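Local coordinates for EchA16_2 (Mycobacterium avium subsp. paratuberculosis, PDB 3QYR), which probably catalyses the hydration of trans-2-enoyl-CoA thioesters to 3-hydroxyacyl-CoA, as an enoyl-CoA hydratase of the crotonase family, at residues V53-I58 and T91-G96; E120-A125 and L162-A167; L134-L139 and M225-F230. One frame throughout, in Å; residues are numbered along the deposited sequence.

In the fold
Following the chain from the N terminus, contact 1 comes first: 53-58 pairs with 91-96, closing a 32-residue loop, part of which, 75-81, is not modelled, and joining two neighbouring strands of the main sheet. Contact 2 opens only after that, its segment 120-125 meeting 162-167 across a 36-residue loop, about half of it helical, and tying strand 123-125 to the short strand 162-163 and the start of helix 164-170. Contact 3 crosses contact 2: segment 134-139 leaves from within that second loop and reaches 225-230 on the long C-terminal helix 198-234, closing an 85-residue loop. The centres lie 22 to 27 Å apart, and contacts 1 and 3 sit on opposite sides of the chain's centre.

Contact 1. Residues V53-I58 and T91-G96; sequences VDVVII and TKPVIG
V56 and V94 sit abreast on adjoining parallel strands of the main sheet of the crotonase fold, their side chains pointing the same way, with V56 CB 4.1 Å from V94 CG2. From here to I58 and G96 the strands are tightly joined. V56 gives its N-H to P93 O (N to O 3.0 Å, nearly straight at 171°) and its C=O to I95 N, two residues on; I95 likewise bonds V56 and, through its oxygen, I58 N, the parallel pattern. On the face with V56 and V94, I58 CG2 meets V94 CG1 at 3.9 Å; on the other, I57 and I95 pack on helix 182-195, at A186 and V189, and I95 CD1 reaches back to V55 CG1, also at 3.9 Å.

Toward the N-terminal ends the backbones part: the CA atoms of V55 and P93 are 5.5 Å apart, against 4.7 Å for those of V56 and V94. Side chains bridge the widening, P93 CG resting on V55 CG2 at 3.7 Å. This looser end is still buried, with L205 of helix 198-234 on P93. K92 starts with CG turned away from its own carbonyl carbon (chi1 -59°) and then runs fully extended over the carbonyl oxygens of D54 and V53. Its ammonium group also bonds A47 O, in helix 34-49, and K92 NZ hydrogen-bonds V53 O at 3.0 Å, tilted 24° out of that carbonyl's plane.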
# COMPACT_ATOMS: atom_id res chain seq x y z
N VAL A 53 27.35 -13.79 18.88
CA VAL A 53 27.40 -12.72 17.89
C VAL A 53 26.26 -11.72 18.10
O VAL A 53 25.10 -12.11 18.17
CB VAL A 53 27.27 -13.30 16.47
CG1 VAL A 53 27.26 -12.21 15.44
CG2 VAL A 53 28.37 -14.30 16.18
N ASP A 54 26.60 -10.44 18.19
CA ASP A 54 25.60 -9.37 18.27
C ASP A 54 25.53 -8.56 16.99
O ASP A 54 24.51 -7.95 16.69
CB ASP A 54 25.92 -8.37 19.39
CG ASP A 54 25.64 -8.90 20.79
OD1 ASP A 54 24.79 -9.81 20.95
OD2 ASP A 54 26.29 -8.40 21.75
N VAL A 55 26.66 -8.49 16.28
CA VAL A 55 26.78 -7.65 15.09
C VAL A 55 27.62 -8.37 14.04
O VAL A 55 28.56 -9.09 14.40
CB VAL A 55 27.42 -6.31 15.44
CG1 VAL A 55 27.97 -5.58 14.15
CG2 VAL A 55 26.41 -5.44 16.18
N VAL A 56 27.24 -8.21 12.76
CA VAL A 56 27.96 -8.81 11.64
C VAL A 56 28.54 -7.71 10.76
O VAL A 56 27.89 -6.68 10.54
CB VAL A 56 27.04 -9.72 10.78
CG1 VAL A 56 27.75 -10.13 9.49
CG2 VAL A 56 26.59 -10.95 11.57
N ILE A 57 29.77 -7.90 10.28
CA ILE A 57 30.39 -6.97 9.34
C ILE A 57 30.71 -7.78 8.09
O ILE A 57 31.32 -8.82 8.22
CB ILE A 57 31.73 -6.38 9.87
CG1 ILE A 57 31.51 -5.42 11.03
CG2 ILE A 57 32.51 -5.69 8.74
CD1 ILE A 57 32.80 -4.90 11.70
N ILE A 58 30.32 -7.31 6.90
CA ILE A 58 30.73 -7.99 5.69
C ILE A 58 31.66 -7.08 4.92
O ILE A 58 31.51 -5.87 4.97
CB ILE A 58 29.55 -8.50 4.81
CG1 ILE A 58 28.85 -7.38 4.03
CG2 ILE A 58 28.56 -9.34 5.66
CD1 ILE A 58 27.71 -7.94 3.08
N THR A 91 17.86 -10.40 12.61
CA THR A 91 17.53 -9.38 13.62
C THR A 91 18.79 -8.69 14.17
O THR A 91 18.67 -7.78 14.98
CB THR A 91 16.72 -9.95 14.84
OG1 THR A 91 17.56 -10.81 15.64
CG2 THR A 91 15.46 -10.75 14.39
N LYS A 92 19.97 -9.12 13.74
CA LYS A 92 21.22 -8.48 14.12
C LYS A 92 21.71 -7.60 12.97
O LYS A 92 21.57 -7.96 11.81
CB LYS A 92 22.27 -9.53 14.49
CG LYS A 92 21.84 -10.45 15.63
CD LYS A 92 22.78 -11.63 15.83
CE LYS A 92 22.25 -12.63 16.88
NZ LYS A 92 23.06 -13.90 16.98
N PRO A 93 22.26 -6.42 13.27
CA PRO A 93 22.65 -5.51 12.24
C PRO A 93 23.85 -6.04 11.45
O PRO A 93 24.67 -6.75 12.01
CB PRO A 93 23.03 -4.25 13.00
CG PRO A 93 23.36 -4.70 14.30
CD PRO A 93 22.56 -5.89 14.60
N VAL A 94 23.88 -5.72 10.15
CA VAL A 94 24.94 -6.11 9.25
C VAL A 94 25.46 -4.81 8.65
O VAL A 94 24.71 -4.04 8.04
CB VAL A 94 24.42 -7.03 8.15
CG1 VAL A 94 25.55 -7.41 7.17
CG2 VAL A 94 23.79 -8.30 8.78
N ILE A 95 26.75 -4.56 8.90
CA ILE A 95 27.44 -3.38 8.44
C ILE A 95 28.25 -3.81 7.26
O ILE A 95 29.01 -4.76 7.37
CB ILE A 95 28.42 -2.90 9.49
CG1 ILE A 95 27.67 -2.48 10.76
CG2 ILE A 95 29.30 -1.76 8.92
CD1 ILE A 95 28.57 -2.40 11.99
N GLY A 96 28.10 -3.14 6.13
CA GLY A 96 28.93 -3.41 4.95
C GLY A 96 30.15 -2.49 4.93
O GLY A 96 30.00 -1.28 4.90

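Contact 2. Residues E120-A125 and L162-A167; sequences ENARFA and LSAADA
The F124 ring meets the other segment along its CD1-CE1 side. Near the plane, at the edge, lies the carbonyl oxygen of L162, 3.8 Å from F124 CD1, while the methyl of A167 comes in obliquely and brings its CB to 3.6 Å from F124 CE1. L172, V173 and I98 also touch this buried side chain. With chi1 at -55°, CG stands beside the residue's own backbone N, which places the ring next to the very oxygen that this N-H binds. The other flat group, the R123 guanidinium, leads away from the contact to a cation-pi interaction with Y161; only the root of that side chain stays close, R123 CB being 3.2 Å from L162 O.

Between the backbones, F124 and L162 form an antiparallel hydrogen-bonded pair. L162 N gives a short, straight bond to F124 O (2.7 Å, 172°), and the return bond from F124 N to L162 O is more bent, at 144°. Both donors lie in the plane of the carbonyl they bind. This is the edge of the small second sheet of this crotonase-fold chain, where 123-125 runs between 101-103 and the short, weakly bonded strand 162-163.

Beyond L162 the chain turns straight into helix 164-170. S163 is its N-cap, S163 OG accepting from D166 N at 3.3 Å. The first turn of the helix now faces the loop 120-122 across a water. That water accepts from A164 N at 2.9 Å and donates to the carbonyl oxygens of both E120 and A122, joining a helix-start amide to two loop carbonyls. Beside it, the A164 methyl packs against A122 O, with A164 CB 3.6 Å from that oxygen.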
# COMPACT_ATOMS: atom_id res chain seq x y z
N GLU A 120 37.67 5.11 0.39
CA GLU A 120 37.77 6.07 -0.75
C GLU A 120 37.94 5.27 -2.02
O GLU A 120 37.67 5.75 -3.10
CB GLU A 120 38.97 7.00 -0.55
CG GLU A 120 38.84 7.89 0.67
CD GLU A 120 40.06 8.79 0.91
OE1 GLU A 120 41.20 8.39 0.60
OE2 GLU A 120 39.87 9.89 1.44
N ASN A 121 38.44 4.05 -1.87
CA ASN A 121 38.48 3.06 -2.94
C ASN A 121 37.17 2.46 -3.45
O ASN A 121 37.15 1.89 -4.54
CB ASN A 121 39.32 1.87 -2.51
CG ASN A 121 40.57 1.80 -3.25
OD1 ASN A 121 40.62 1.23 -4.37
ND2 ASN A 121 41.62 2.46 -2.69
N ALA A 122 36.11 2.54 -2.66
CA ALA A 122 34.82 1.97 -3.06
C ALA A 122 34.32 2.64 -4.30
O ALA A 122 34.61 3.81 -4.56
CB ALA A 122 33.81 2.12 -1.95
N ARG A 123 33.63 1.86 -5.10
CA ARG A 123 32.82 2.40 -6.18
C ARG A 123 31.74 1.39 -6.50
O ARG A 123 31.80 0.22 -6.05
CB ARG A 123 33.64 2.83 -7.41
CG ARG A 123 34.56 1.83 -7.93
CD ARG A 123 35.53 2.39 -8.97
NE ARG A 123 36.47 1.33 -9.33
CZ ARG A 123 37.15 1.26 -10.48
NH1 ARG A 123 37.03 2.20 -11.42
NH2 ARG A 123 37.96 0.22 -10.69
N PHE A 124 30.69 1.86 -7.17
CA PHE A 124 29.47 1.09 -7.30
C PHE A 124 28.92 1.16 -8.72
O PHE A 124 28.93 2.24 -9.35
CB PHE A 124 28.40 1.63 -6.34
CG PHE A 124 28.81 1.71 -4.89
CD1 PHE A 124 29.40 2.88 -4.39
CD2 PHE A 124 28.56 0.65 -4.02
CE1 PHE A 124 29.76 2.96 -3.04
CE2 PHE A 124 28.90 0.72 -2.69
CZ PHE A 124 29.50 1.90 -2.18
N ALA A 125 28.41 0.03 -9.21
CA ALA A 125 27.95 -0.04 -10.59
C ALA A 125 26.96 -1.13 -10.83
O ALA A 125 27.10 -2.21 -10.28
CB ALA A 125 29.14 -0.21 -11.53
N LEU A 162 29.79 4.78 -9.86
CA LEU A 162 29.56 5.81 -8.87
C LEU A 162 30.72 5.76 -7.87
O LEU A 162 31.01 4.71 -7.26
CB LEU A 162 28.25 5.55 -8.17
CG LEU A 162 27.80 6.59 -7.15
CD1 LEU A 162 27.36 7.86 -7.90
CD2 LEU A 162 26.70 5.99 -6.26
N SER A 163 31.38 6.90 -7.73
CA SER A 163 32.53 7.04 -6.85
C SER A 163 32.04 7.05 -5.38
O SER A 163 30.83 7.20 -5.11
CB SER A 163 33.28 8.35 -7.15
OG SER A 163 32.51 9.45 -6.73
N ALA A 164 32.99 6.86 -4.47
CA ALA A 164 32.70 6.87 -3.04
C ALA A 164 32.18 8.24 -2.61
O ALA A 164 31.22 8.34 -1.85
CB ALA A 164 33.95 6.51 -2.23
N ALA A 165 32.81 9.28 -3.12
CA ALA A 165 32.40 10.66 -2.82
C ALA A 165 30.92 10.91 -3.21
O ALA A 165 30.18 11.55 -2.47
CB ALA A 165 33.33 11.68 -3.52
N ASP A 166 30.49 10.35 -4.34
CA ASP A 166 29.14 10.60 -4.84
C ASP A 166 28.17 9.71 -4.11
O ASP A 166 27.05 10.10 -3.88
CB ASP A 166 29.06 10.39 -6.36
CG ASP A 166 29.77 11.50 -7.16
OD1 ASP A 166 30.04 12.57 -6.58
OD2 ASP A 166 30.04 11.31 -8.38
N ALA A 167 28.60 8.52 -3.69
CA ALA A 167 27.72 7.67 -2.91
C ALA A 167 27.40 8.31 -1.58
O ALA A 167 26.27 8.24 -1.12
CB ALA A 167 28.36 6.31 -2.69
O HOH W 1 35.77 6.38 -5.24

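Contact 3. Residues L134-L139 and M225-F230; sequences LPTWGL and MAARQF. With EDO (1,2-ethanediol), chain G.
L134, A227 and F230 carry most of this contact, where the loop before helix 139-147 lies on the long C-terminal helix 198-234 of the crotonase fold. L134 points into the helix and divides its work between its two methyls. CD1 sits over the face of the F230 ring as a CH-pi contact, 3.9 Å from the ring centroid and 12° off its normal. CD2 reaches past F230 CB to A226 O, 3.8 Å away. F230, one turn on from A226, has its CG anti to the backbone N (chi1 -173°), which carries the ring out to L134. A203 of a neighbouring subunit packs on both L134 and F230.

Further along the loop, T136 CG2 lies 3.5 Å from A227 CB, a methyl also near L134 CB (4.4 Å) and P135 O. The T136 hydroxyl turns elsewhere, to I83 O.

On the loop's side away from helix 198-234 sits a 1,2-ethanediol, probably from the crystallisation liquor, also hydrogen-bonded to H128 and to E108, which probably matches a catalytic glutamate of crotonases; the diol thus probably marks the active-site pocket. Its C1 lies over one face of the W137 indole, and its O1 accepts from T136 N at 2.7 Å, at an N-H...O angle of 163°.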
# COMPACT_ATOMS: atom_id res chain seq x y z
N LEU A 134 18.18 -8.99 -16.14
CA LEU A 134 17.45 -8.19 -15.19
C LEU A 134 17.79 -8.71 -13.83
O LEU A 134 18.18 -9.86 -13.70
CB LEU A 134 15.96 -8.23 -15.46
CG LEU A 134 15.46 -7.05 -16.29
CD1 LEU A 134 16.15 -6.97 -17.63
CD2 LEU A 134 13.94 -7.16 -16.49
N PRO A 135 17.68 -7.87 -12.80
CA PRO A 135 18.03 -8.21 -11.43
C PRO A 135 16.95 -8.96 -10.65
O PRO A 135 15.76 -8.73 -10.89
CB PRO A 135 18.23 -6.83 -10.79
CG PRO A 135 17.31 -5.99 -11.51
CD PRO A 135 17.41 -6.43 -12.94
N THR A 136 17.37 -9.82 -9.72
CA THR A 136 16.49 -10.62 -8.88
C THR A 136 16.86 -10.59 -7.39
O THR A 136 16.23 -11.29 -6.57
CB THR A 136 16.49 -12.08 -9.34
OG1 THR A 136 17.85 -12.53 -9.49
CG2 THR A 136 15.75 -12.22 -10.65
N TRP A 137 17.87 -9.78 -7.05
CA TRP A 137 18.28 -9.58 -5.66
C TRP A 137 17.96 -8.18 -5.15
O TRP A 137 18.67 -7.64 -4.28
CB TRP A 137 19.76 -9.88 -5.51
CG TRP A 137 20.16 -11.29 -5.53
CD1 TRP A 137 19.38 -12.37 -5.78
CD2 TRP A 137 21.48 -11.80 -5.31
NE1 TRP A 137 20.12 -13.52 -5.71
CE2 TRP A 137 21.42 -13.20 -5.43
CE3 TRP A 137 22.72 -11.20 -5.02
CZ2 TRP A 137 22.55 -14.01 -5.28
CZ3 TRP A 137 23.83 -12.01 -4.88
CH2 TRP A 137 23.75 -13.40 -5.01
N GLY A 138 16.90 -7.57 -5.68
CA GLY A 138 16.38 -6.32 -5.14
C GLY A 138 17.01 -5.02 -5.60
O GLY A 138 16.64 -3.96 -5.12
N LEU A 139 17.96 -5.06 -6.52
CA LEU A 139 18.50 -3.81 -7.06
C LEU A 139 17.40 -2.83 -7.53
O LEU A 139 17.46 -1.63 -7.25
CB LEU A 139 19.48 -4.06 -8.20
CG LEU A 139 20.22 -2.81 -8.70
CD1 LEU A 139 21.68 -3.08 -8.99
CD2 LEU A 139 19.50 -2.21 -9.91
N MET A 225 8.68 -10.84 -11.15
CA MET A 225 7.85 -11.08 -12.36
C MET A 225 8.50 -10.52 -13.62
O MET A 225 8.50 -11.19 -14.66
CB MET A 225 6.46 -10.49 -12.22
CG MET A 225 5.54 -11.20 -11.17
SD MET A 225 5.28 -13.00 -11.40
CE MET A 225 6.78 -13.65 -10.54
N ALA A 226 9.08 -9.33 -13.53
CA ALA A 226 9.80 -8.75 -14.68
C ALA A 226 10.95 -9.66 -15.16
O ALA A 226 11.16 -9.80 -16.38
CB ALA A 226 10.35 -7.35 -14.33
N ALA A 227 11.67 -10.25 -14.21
CA ALA A 227 12.80 -11.09 -14.53
C ALA A 227 12.29 -12.39 -15.16
O ALA A 227 12.88 -12.84 -16.12
CB ALA A 227 13.68 -11.36 -13.28
N ARG A 228 11.18 -12.95 -14.67
CA ARG A 228 10.58 -14.13 -15.29
C ARG A 228 10.13 -13.81 -16.71
O ARG A 228 10.31 -14.65 -17.59
CB ARG A 228 9.39 -14.73 -14.48
N GLN A 229 9.55 -12.63 -16.94
CA GLN A 229 8.98 -12.32 -18.27
C GLN A 229 10.11 -12.11 -19.28
O GLN A 229 9.98 -12.50 -20.44
CB GLN A 229 8.05 -11.10 -18.25
N PHE A 230 11.21 -11.51 -18.81
CA PHE A 230 12.38 -11.25 -19.65
C PHE A 230 13.11 -12.54 -20.06
O PHE A 230 13.51 -12.67 -21.22
CB PHE A 230 13.32 -10.26 -18.96
CG PHE A 230 14.46 -9.81 -19.82
CD1 PHE A 230 14.25 -8.92 -20.88
CD2 PHE A 230 15.75 -10.26 -19.58
CE1 PHE A 230 15.30 -8.49 -21.68
CE2 PHE A 230 16.82 -9.84 -20.38
CZ PHE A 230 16.59 -8.95 -21.43
C1 EDO G . 20.78 -10.73 -8.98
O1 EDO G . 20.11 -9.71 -9.70
C2 EDO G . 22.13 -11.10 -9.59
O2 EDO G . 22.31 -10.65 -10.94